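Local coordinates for protein cysteine synthase 3 (Entamoeba histolytica, PDB 6KR5) that probably catalyses the pyridoxal-phosphate-dependent formation of cysteine from O-acetylserine and sulfide, the final step of cysteine synthesis, at residues B[15-18]-B[19-22]; B[47-50]-B[51-54]. All coordinates share one frame; numbering follows the deposited sequence.

In the fold
Both contacts are local turns, and they follow each other in series, neither enclosing nor crossing the other. Contact 1 comes first, closing the short turn between strand 13-14 and strand 26-28. The chain then adds strands 26-28 and 43-48 to the mixed sheet, and contact 2 turns the end of strand 43-48 toward helix 58-72. Their centres lie about 12 Å apart, and the two turns meet directly: N52 OD1 probably accepts a hydrogen bond from G22 N, while I17 and T20 pack on P53. Together they bring the loop after strand 13-14 against the mixed sheet and helices 58-72 and 88-100. Both also touch the second subunit, where T20 packs on F51 of the partner chain.

Contact 1: residues B[15-18]-B[19-22]; sequences HNIL and ETIG
The carboxylate of E19 reaches back to H15, its plane turned 72° from the imidazole, and the two side chains meet at a slant. E19 OE1 takes a nearly straight bond from H15 N (2.8 Å, 173° at the hydrogen), which arrives from above the carboxylate plane. E19 OE2 lies at the ring edge, in its plane, and takes a weak bond from H15 ND1 (3.3 Å), which also leans weakly on OE1. The extended E19 chain crosses N16 at about a right angle, and a water donating to OE2 (2.7 Å) is weakly held by N16 ND2. R12 adds a salt bridge to OE1. This is a short 3-10 turn of residues 17-20, closed first by E19 N to N16 O (3.1 Å) and supplemented by a weak Asx-turn bond from L18 N to N16 OD1. At the turn's end T20 OG1, between backbone N and carbonyl carbon (chi1 72°), donates to I17 O (2.8 Å). It lies in the carbonyl plane on a lone pair, whereas T20 N meets I17 O from above (3.1 Å). L18 and I21 run side by side, CD2 to CD1 at 4.0 Å, and both pack on F63 of helix 58-72.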
loop_
_atom_site.group_PDB
_atom_site.type_symbol
_atom_site.label_atom_id
_atom_site.label_comp_id
_atom_site.label_asym_id
_atom_site.label_seq_id
_atom_site.Cartn_x
_atom_site.Cartn_y
_atom_site.Cartn_z
ATOM N N HIS B 15 -2.915 -12.651 -13.672
ATOM C CA HIS B 15 -4.272 -12.978 -14.102
ATOM C C HIS B 15 -5.338 -12.393 -13.197
ATOM O O HIS B 15 -6.486 -12.257 -13.629
ATOM C CB HIS B 15 -4.467 -14.492 -14.182
ATOM C CG HIS B 15 -3.607 -15.147 -15.218
ATOM N ND1 HIS B 15 -2.551 -15.969 -14.893
ATOM C CD2 HIS B 15 -3.641 -15.091 -16.570
ATOM C CE1 HIS B 15 -1.968 -16.392 -16.003
ATOM N NE2 HIS B 15 -2.613 -15.876 -17.033
ATOM N N ASN B 16 -4.996 -12.070 -11.957
ATOM C CA ASN B 16 -5.913 -11.439 -11.019
ATOM C C ASN B 16 -5.075 -10.933 -9.859
ATOM O O ASN B 16 -3.875 -11.209 -9.772
ATOM C CB ASN B 16 -6.987 -12.407 -10.537
ATOM C CG ASN B 16 -6.393 -13.653 -9.927
ATOM O OD1 ASN B 16 -5.738 -13.591 -8.890
ATOM N ND2 ASN B 16 -6.593 -14.792 -10.584
ATOM N N ILE B 17 -5.731 -10.211 -8.949
ATOM C CA ILE B 17 -4.988 -9.550 -7.881
ATOM C C ILE B 17 -4.340 -10.563 -6.947
ATOM O O ILE B 17 -3.315 -10.263 -6.327
ATOM C CB ILE B 17 -5.905 -8.557 -7.132
ATOM C CG1 ILE B 17 -5.080 -7.591 -6.278
ATOM C CG2 ILE B 17 -6.975 -9.270 -6.292
ATOM C CD1 ILE B 17 -4.157 -6.722 -7.092
ATOM N N LEU B 18 -4.900 -11.774 -6.825
ATOM C CA LEU B 18 -4.308 -12.740 -5.905
ATOM C C LEU B 18 -2.909 -13.144 -6.346
ATOM O O LEU B 18 -2.066 -13.482 -5.505
ATOM C CB LEU B 18 -5.199 -13.974 -5.782
ATOM C CG LEU B 18 -6.627 -13.669 -5.356
ATOM C CD1 LEU B 18 -7.356 -14.980 -5.098
ATOM C CD2 LEU B 18 -6.644 -12.820 -4.094
ATOM N N GLU B 19 -2.640 -13.109 -7.650
ATOM C CA GLU B 19 -1.323 -13.488 -8.148
ATOM C C GLU B 19 -0.248 -12.466 -7.817
ATOM O O GLU B 19 0.935 -12.764 -8.011
ATOM C CB GLU B 19 -1.371 -13.714 -9.658
ATOM C CG GLU B 19 -2.257 -14.899 -10.024
ATOM C CD GLU B 19 -2.026 -15.424 -11.429
ATOM O OE1 GLU B 19 -1.513 -14.683 -12.288
ATOM O OE2 GLU B 19 -2.368 -16.603 -11.665
ATOM N N THR B 20 -0.620 -11.274 -7.346
ATOM C CA THR B 20 0.369 -10.294 -6.900
ATOM C C THR B 20 0.721 -10.432 -5.427
ATOM O O THR B 20 1.580 -9.688 -4.946
ATOM C CB THR B 20 -0.096 -8.847 -7.141
ATOM O OG1 THR B 20 -1.145 -8.502 -6.228
ATOM C CG2 THR B 20 -0.561 -8.627 -8.572
ATOM N N ILE B 21 0.086 -11.356 -4.707
ATOM C CA ILE B 21 0.373 -11.519 -3.291
ATOM C C ILE B 21 1.776 -12.072 -3.107
ATOM O O ILE B 21 2.219 -12.963 -3.850
ATOM C CB ILE B 21 -0.670 -12.446 -2.647
ATOM C CG1 ILE B 21 -2.026 -11.767 -2.636
ATOM C CG2 ILE B 21 -0.261 -12.850 -1.222
ATOM C CD1 ILE B 21 -3.136 -12.695 -2.148
ATOM N N GLY B 22 2.472 -11.560 -2.094
ATOM C CA GLY B 22 3.815 -12.009 -1.798
ATOM C C GLY B 22 4.881 -11.395 -2.693
ATOM O O GLY B 22 4.713 -10.332 -3.319
HETATM O O HOH W 1 -4.941 -17.329 -11.232
#

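Contact 2: residues B[47-50]-B[51-54]; sequences KLEC and FNPM
L48 and E49 are joined to F51 and N52 by a 3-10 turn that ends strand 43-48 of the mixed sheet and starts the loop toward helix 58-72, in the fold type II (tryptophan synthase beta) architecture of this family. Two backbone bonds make the turn: F51 N to L48 O (3.1 Å) and N52 N to E49 O (3.2 Å). C50, within the turn and modelled in two conformations, is seen in a disulfide with C309, which links this bend to the chain beyond strand 301-306.

Apolar contact lies along one flank. The L48 and F51 side chains point the same way, L48 CB resting against F51 CD1 at 3.6 Å and L48 CD1 against F51 CE1 at 3.8 Å. The second subunit continues this surface, with its I17 packing on L48 and its T20 on F51.

Side-chain polar contacts join E49 and N52, which also lie alongside each other, their carboxylate and amide planes 56° apart. E49 is bent at chi2 (-64°), which curls its carboxylate back toward the amide. Its carboxylate has further partners: R60 forms a salt bridge to OE1 and T24 bonds to OE2, while N52 OD1 accepts from G22 N. E49 O accepts twice from N52, from the backbone N above the carbonyl plane and from ND2 on an in-plane lone pair (3.0 Å). The same ND2 also donates to E49 OE1 at 2.9 Å; that oxygen lies in the N52 amide plane, yet is met from above the carboxylate plane.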
loop_
_atom_site.group_PDB
_atom_site.type_symbol
_atom_site.label_atom_id
_atom_site.label_comp_id
_atom_site.label_asym_id
_atom_site.label_seq_id
_atom_site.Cartn_x
_atom_site.Cartn_y
_atom_site.Cartn_z
ATOM N N LYS B 47 11.561 -6.750 5.789
ATOM C CA LYS B 47 10.716 -7.346 4.761
ATOM C C LYS B 47 9.358 -6.662 4.813
ATOM O O LYS B 47 8.672 -6.722 5.836
ATOM C CB LYS B 47 10.568 -8.853 4.963
ATOM C CG LYS B 47 9.828 -9.511 3.801
ATOM C CD LYS B 47 10.075 -10.994 3.717
ATOM C CE LYS B 47 9.339 -11.602 2.524
ATOM N NZ LYS B 47 9.821 -11.172 1.172
ATOM N N LEU B 48 8.984 -5.997 3.719
ATOM C CA LEU B 48 7.869 -5.046 3.731
ATOM C C LEU B 48 6.592 -5.728 3.256
ATOM O O LEU B 48 6.249 -5.695 2.068
ATOM C CB LEU B 48 8.212 -3.835 2.879
ATOM C CG LEU B 48 9.548 -3.232 3.285
ATOM C CD1 LEU B 48 9.813 -2.014 2.427
ATOM C CD2 LEU B 48 9.512 -2.836 4.724
ATOM N N GLU B 49 5.848 -6.300 4.209
ATOM C CA GLU B 49 4.593 -6.949 3.861
ATOM C C GLU B 49 3.519 -5.938 3.490
ATOM O O GLU B 49 2.448 -6.327 3.008
ATOM C CB GLU B 49 4.156 -7.864 5.006
ATOM C CG GLU B 49 5.125 -9.037 5.172
ATOM C CD GLU B 49 5.129 -9.934 3.939
ATOM O OE1 GLU B 49 4.027 -10.403 3.583
ATOM O OE2 GLU B 49 6.208 -10.169 3.341
ATOM N N CYS B 50 3.788 -4.648 3.669
ATOM C CA CYS B 50 2.895 -3.626 3.153
ATOM C C CYS B 50 2.809 -3.643 1.631
ATOM O O CYS B 50 1.890 -3.033 1.066
ATOM C CB CYS B 50 3.375 -2.265 3.632
ATOM S SG CYS B 50 2.331 -0.930 3.108
ATOM N N PHE B 51 3.735 -4.326 0.952
ATOM C CA PHE B 51 3.699 -4.383 -0.504
ATOM C C PHE B 51 2.681 -5.382 -1.043
ATOM O O PHE B 51 2.475 -5.431 -2.259
ATOM C CB PHE B 51 5.093 -4.692 -1.054
ATOM C CG PHE B 51 5.944 -3.468 -1.242
ATOM C CD1 PHE B 51 6.488 -2.828 -0.154
ATOM C CD2 PHE B 51 6.201 -2.975 -2.506
ATOM C CE1 PHE B 51 7.278 -1.697 -0.325
ATOM C CE2 PHE B 51 6.982 -1.845 -2.675
ATOM C CZ PHE B 51 7.520 -1.221 -1.584
ATOM N N ASN B 52 2.039 -6.178 -0.187
ATOM C CA ASN B 52 0.917 -6.985 -0.647
ATOM C C ASN B 52 -0.210 -6.080 -1.151
ATOM O O ASN B 52 -0.303 -4.910 -0.757
ATOM C CB ASN B 52 0.435 -7.882 0.489
ATOM C CG ASN B 52 1.358 -9.064 0.714
ATOM O OD1 ASN B 52 1.447 -9.956 -0.128
ATOM N ND2 ASN B 52 2.069 -9.066 1.838
ATOM N N PRO B 53 -1.074 -6.586 -2.042
ATOM C CA PRO B 53 -2.108 -5.710 -2.635
ATOM C C PRO B 53 -3.014 -5.023 -1.624
ATOM O O PRO B 53 -3.403 -3.865 -1.847
ATOM C CB PRO B 53 -2.899 -6.662 -3.547
ATOM C CG PRO B 53 -2.476 -8.065 -3.140
ATOM C CD PRO B 53 -1.062 -7.923 -2.658
ATOM N N MET B 54 -3.375 -5.688 -0.523
ATOM C CA MET B 54 -4.100 -5.012 0.544
ATOM C C MET B 54 -3.200 -4.749 1.749
ATOM O O MET B 54 -3.687 -4.527 2.863
ATOM C CB MET B 54 -5.365 -5.784 0.920
ATOM C CG MET B 54 -6.540 -5.501 -0.035
ATOM S SD MET B 54 -6.884 -3.743 -0.339
ATOM C CE MET B 54 -7.181 -3.196 1.339
HETATM O O HOH W 2 0.217 -2.475 -0.606
#